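Local coordinates for protein SPI-1 type 3 secretion system secretin (Salmonella enterica subsp. enterica serovar Typhimurium, PDB 4G08) that forms the ring-shaped outer-membrane secretin of the type III secretion injectisome, which injects bacterial effector proteins into host cells, and is represented here by its periplasmic domain, at residues A[28-31]-A[32-36]; A[57-60]-A[61-64]. All blocks are in the same frame, centred on the assembly; numbering follows the deposited sequence.

Contact 1 of 2, residues A[28-31]-A[32-36]; sequences DAMA and LQLKE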
loop_
_atom_site.group_PDB
_atom_site.type_symbol
_atom_site.label_atom_id
_atom_site.label_comp_id
_atom_site.label_asym_id
_atom_site.label_seq_id
_atom_site.Cartn_x
_atom_site.Cartn_y
_atom_site.Cartn_z
ATOM N N ASP A 28 -16.870 -0.193 3.400
ATOM C CA ASP A 28 -17.509 -1.056 4.385
ATOM C C ASP A 28 -18.389 -2.085 3.696
ATOM O O ASP A 28 -18.388 -3.259 4.063
ATOM C CB ASP A 28 -18.343 -0.250 5.374
ATOM C CG ASP A 28 -17.502 0.368 6.467
ATOM O OD1 ASP A 28 -16.309 0.017 6.574
ATOM O OD2 ASP A 28 -18.018 1.248 7.187
ATOM N N ALA A 29 -19.098 -1.653 2.662
ATOM C CA ALA A 29 -19.958 -2.553 1.906
ATOM C C ALA A 29 -19.138 -3.633 1.211
ATOM O O ALA A 29 -19.492 -4.811 1.243
ATOM C CB ALA A 29 -20.771 -1.774 0.892
ATOM N N MET A 30 -18.014 -3.239 0.632
ATOM C CA MET A 30 -17.127 -4.198 -0.011
ATOM C C MET A 30 -16.605 -5.241 0.979
ATOM O O MET A 30 -16.398 -6.403 0.626
ATOM C CB MET A 30 -15.952 -3.485 -0.665
ATOM C CG MET A 30 -14.803 -4.437 -0.914
ATOM S SD MET A 30 -13.309 -3.653 -1.527
ATOM C CE MET A 30 -13.983 -2.954 -3.022
ATOM N N ALA A 31 -16.431 -4.829 2.227
ATOM C CA ALA A 31 -15.752 -5.651 3.220
ATOM C C ALA A 31 -16.660 -6.735 3.777
ATOM O O ALA A 31 -16.228 -7.564 4.569
ATOM C CB ALA A 31 -15.238 -4.781 4.346
ATOM N N LEU A 32 -17.957 -6.611 3.514
ATOM C CA LEU A 32 -18.923 -7.565 4.044
ATOM C C LEU A 32 -18.530 -8.980 3.696
ATOM O O LEU A 32 -18.884 -9.927 4.400
ATOM C CB LEU A 32 -20.293 -7.277 3.468
ATOM C CG LEU A 32 -20.793 -5.987 4.082
ATOM C CD1 LEU A 32 -22.235 -5.720 3.729
ATOM C CD2 LEU A 32 -20.632 -6.122 5.576
ATOM N N GLN A 33 -18.046 -9.133 2.473
ATOM C CA GLN A 33 -17.756 -10.444 1.941
ATOM C C GLN A 33 -16.271 -10.724 2.086
ATOM O O GLN A 33 -15.715 -11.553 1.370
ATOM C CB GLN A 33 -18.179 -10.519 0.474
ATOM C CG GLN A 33 -19.617 -10.078 0.230
ATOM C CD GLN A 33 -20.153 -10.530 -1.116
ATOM O OE1 GLN A 33 -19.423 -10.569 -2.110
ATOM N NE2 GLN A 33 -21.437 -10.864 -1.159
ATOM N N LEU A 34 -15.620 -9.974 2.968
ATOM C CA LEU A 34 -14.209 -10.176 3.245
ATOM C C LEU A 34 -14.016 -10.575 4.695
ATOM O O LEU A 34 -14.734 -10.119 5.587
ATOM C CB LEU A 34 -13.419 -8.897 2.968
ATOM C CG LEU A 34 -13.412 -8.387 1.529
ATOM C CD1 LEU A 34 -12.558 -7.138 1.407
ATOM C CD2 LEU A 34 -12.925 -9.453 0.571
ATOM N N LYS A 35 -12.943 -11.326 4.931
ATOM C CA LYS A 35 -12.524 -11.664 6.289
ATOM C C LYS A 35 -11.820 -10.490 6.969
ATOM O O LYS A 35 -11.930 -10.302 8.184
ATOM C CB LYS A 35 -11.602 -12.882 6.251
ATOM C CG LYS A 35 -12.322 -14.174 5.906
ATOM C CD LYS A 35 -11.542 -15.389 6.383
ATOM C CE LYS A 35 -11.819 -16.611 5.517
ATOM N NZ LYS A 35 -11.127 -17.843 5.996
ATOM N N GLU A 36 -11.139 -9.678 6.170
ATOM C CA GLU A 36 -10.303 -8.610 6.698
ATOM C C GLU A 36 -11.086 -7.319 6.777
ATOM O O GLU A 36 -11.851 -6.996 5.876
ATOM C CB GLU A 36 -9.093 -8.404 5.806
ATOM C CG GLU A 36 -8.292 -9.666 5.600
ATOM C CD GLU A 36 -8.619 -10.353 4.293
ATOM O OE1 GLU A 36 -9.321 -9.746 3.455
ATOM O OE2 GLU A 36 -8.163 -11.503 4.105
#
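Leu-34 reaches back and lays its isobutyl group beside Met-30, in the chain that follows helix 23-30 within the N0 domain of the secretin. Residues 31-34 form a type I beta turn here, with Leu-32 and Gln-33 at its two central positions. The touch between the two side chains is light: Met-30 CG and Leu-34 CD1 are 4.2 Å apart. Leu-34 CG stands anti to its own carbonyl carbon (chi1 -63°), which brings the branch back against the preceding residues, where CG and CD1 both lie against Met-30 O and the CA of Ala-31. Met-30, its chain extended through CG and SD before the methyl turns off, runs from there toward helix 58-69.

Leu-32 takes a different course. Its CB and CG fold back over the carbonyl oxygen of Ala-29, with CG 3.3 Å from Ala-29 O and the CD2 branch nearer Asp-28 O.

Two backbone bonds hold the chain in this shape, and both run from residue i+3 to residue i. The one from Leu-32 N to Ala-29 O is the longer, at 3.3 Å. The other closes the beta turn: its donor sits well above the carbonyl plane, at a C=O...N angle of 106°, and Leu-34 N and Ala-31 O lie 3.0 Å apart.

Contact 2 of 2, residues A[57-60]-A[61-64]; sequences DPNA and LLEK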
loop_
_atom_site.group_PDB
_atom_site.type_symbol
_atom_site.label_atom_id
_atom_site.label_comp_id
_atom_site.label_asym_id
_atom_site.label_seq_id
_atom_site.Cartn_x
_atom_site.Cartn_y
_atom_site.Cartn_z
ATOM N N ASP A 57 -15.110 -9.355 -7.557
ATOM C CA ASP A 57 -13.653 -9.367 -7.616
ATOM C C ASP A 57 -13.086 -8.119 -6.958
ATOM O O ASP A 57 -12.693 -7.177 -7.638
ATOM C CB ASP A 57 -13.181 -9.449 -9.066
ATOM C CG ASP A 57 -11.682 -9.654 -9.185
ATOM O OD1 ASP A 57 -10.970 -9.550 -8.160
ATOM O OD2 ASP A 57 -11.200 -9.810 -10.328
ATOM N N PRO A 58 -12.990 -8.140 -5.625
ATOM C CA PRO A 58 -12.696 -6.945 -4.840
ATOM C C PRO A 58 -11.325 -6.337 -5.130
ATOM O O PRO A 58 -11.185 -5.112 -5.185
ATOM C CB PRO A 58 -12.756 -7.455 -3.405
ATOM C CG PRO A 58 -13.717 -8.591 -3.452
ATOM C CD PRO A 58 -13.660 -9.180 -4.826
ATOM N N ASN A 59 -10.307 -7.173 -5.280
ATOM C CA ASN A 59 -8.974 -6.646 -5.535
ATOM C C ASN A 59 -8.863 -5.966 -6.889
ATOM O O ASN A 59 -8.197 -4.943 -7.018
ATOM C CB ASN A 59 -7.918 -7.731 -5.407
ATOM C CG ASN A 59 -7.500 -7.961 -3.975
ATOM O OD1 ASN A 59 -7.841 -7.181 -3.085
ATOM N ND2 ASN A 59 -6.603 -8.919 -3.765
ATOM N N ALA A 60 -9.556 -6.496 -7.885
ATOM C CA ALA A 60 -9.595 -5.841 -9.182
ATOM C C ALA A 60 -10.323 -4.507 -9.097
ATOM O O ALA A 60 -9.925 -3.530 -9.729
ATOM C CB ALA A 60 -10.262 -6.736 -10.197
ATOM N N LEU A 61 -11.406 -4.480 -8.330
ATOM C CA LEU A 61 -12.167 -3.254 -8.140
ATOM C C LEU A 61 -11.341 -2.197 -7.431
ATOM O O LEU A 61 -11.383 -1.020 -7.784
ATOM C CB LEU A 61 -13.422 -3.538 -7.329
ATOM C CG LEU A 61 -14.357 -2.340 -7.262
ATOM C CD1 LEU A 61 -14.672 -1.845 -8.658
ATOM C CD2 LEU A 61 -15.626 -2.708 -6.522
ATOM N N LEU A 62 -10.628 -2.613 -6.396
ATOM C CA LEU A 62 -9.763 -1.704 -5.672
ATOM C C LEU A 62 -8.735 -1.071 -6.587
ATOM O O LEU A 62 -8.413 0.109 -6.446
ATOM C CB LEU A 62 -9.053 -2.443 -4.555
ATOM C CG LEU A 62 -9.833 -2.474 -3.253
ATOM C CD1 LEU A 62 -9.200 -3.478 -2.323
ATOM C CD2 LEU A 62 -9.838 -1.103 -2.613
ATOM N N GLU A 63 -8.149 -1.871 -7.467
ATOM C CA GLU A 63 -7.155 -1.340 -8.380
ATOM C C GLU A 63 -7.776 -0.330 -9.324
ATOM O O GLU A 63 -7.212 0.731 -9.563
ATOM C CB GLU A 63 -6.492 -2.455 -9.173
ATOM C CG GLU A 63 -5.681 -3.398 -8.312
ATOM C CD GLU A 63 -4.185 -3.235 -8.511
ATOM O OE1 GLU A 63 -3.417 -3.828 -7.723
ATOM O OE2 GLU A 63 -3.775 -2.559 -9.482
ATOM N N LYS A 64 -8.954 -0.644 -9.849
ATOM C CA LYS A 64 -9.590 0.253 -10.794
ATOM C C LYS A 64 -10.036 1.548 -10.125
ATOM O O LYS A 64 -9.801 2.642 -10.643
ATOM C CB LYS A 64 -10.784 -0.428 -11.438
ATOM C CG LYS A 64 -11.263 0.307 -12.666
ATOM C CD LYS A 64 -12.289 -0.501 -13.418
ATOM C CE LYS A 64 -13.676 -0.063 -13.010
ATOM N NZ LYS A 64 -14.709 -0.576 -13.943
#
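Leu-62 and Asn-59 meet along one flank of the opening turns of helix 58-69, in the N0 domain, where the side chains cross at a slant and the amide OD1 of Asn-59 comes 4.0 Å from the CD1 methyl of Leu-62. The first torsion of Asn-59 (chi1 -83°) sets its CG beside the backbone N. The leucine leans back along the helix, and its CB, CG and CD1 all lie against the carbonyl oxygen of Pro-58, with Leu-62 CG at 3.5 Å from Pro-58 O. The same oxygen accepts a backbone bond: Leu-62 N donates to Pro-58 O at 2.8 Å.

Leu-61 is built the other way, with CG anti to the backbone N (chi1 -172°). Its CB stays near Pro-58 O while the two methyls lead off the helix, away from residues 57-60. Glu-63 keeps CG close to the helix, 3.2 Å from Asn-59 O, then bends at chi2 and carries its carboxylate outward. There OE1 is hydrogen-bonded to Asn-116 ND2. Lys-64 lays only its CB against Ala-60 O before the chain swings away.

Asp-57 is the N-cap. Its OD1 accepts a weak bond from Ala-60 N at 3.4 Å, while its own carbonyl oxygen accepts from Leu-61 N. Three further i to i+4 bonds, ending with Lys-64 N to Ala-60 O, continue the helix regularly.

Around these turns, helix 23-30 supplies Phe-26, which packs on Leu-61, and Phe-27, which packs on Leu-62. Trp-73 of strand 71-75 lies against Asn-59, Leu-62 and Glu-63.

How the contacts relate
Contacts 1 and 2 follow one another along the chain, and their centres are 13 Å apart, both within the N0 domain. They join where helix 23-30 and the residues after it pack against the start of helix 58-69. Met-30 provides three of the four touches between the two contacts: its CE lies 3.9 Å from Leu-61 CD2, its SD is 4.1 Å from Leu-62 CG, and the same methyl also approaches Pro-58 O. A further touch comes from Leu-34, whose CD2 is 4.2 Å from Pro-58 CG. Side chains from the region of Met-30 to Leu-34 thus meet the first turns of helix 58-69, mostly through apolar atoms.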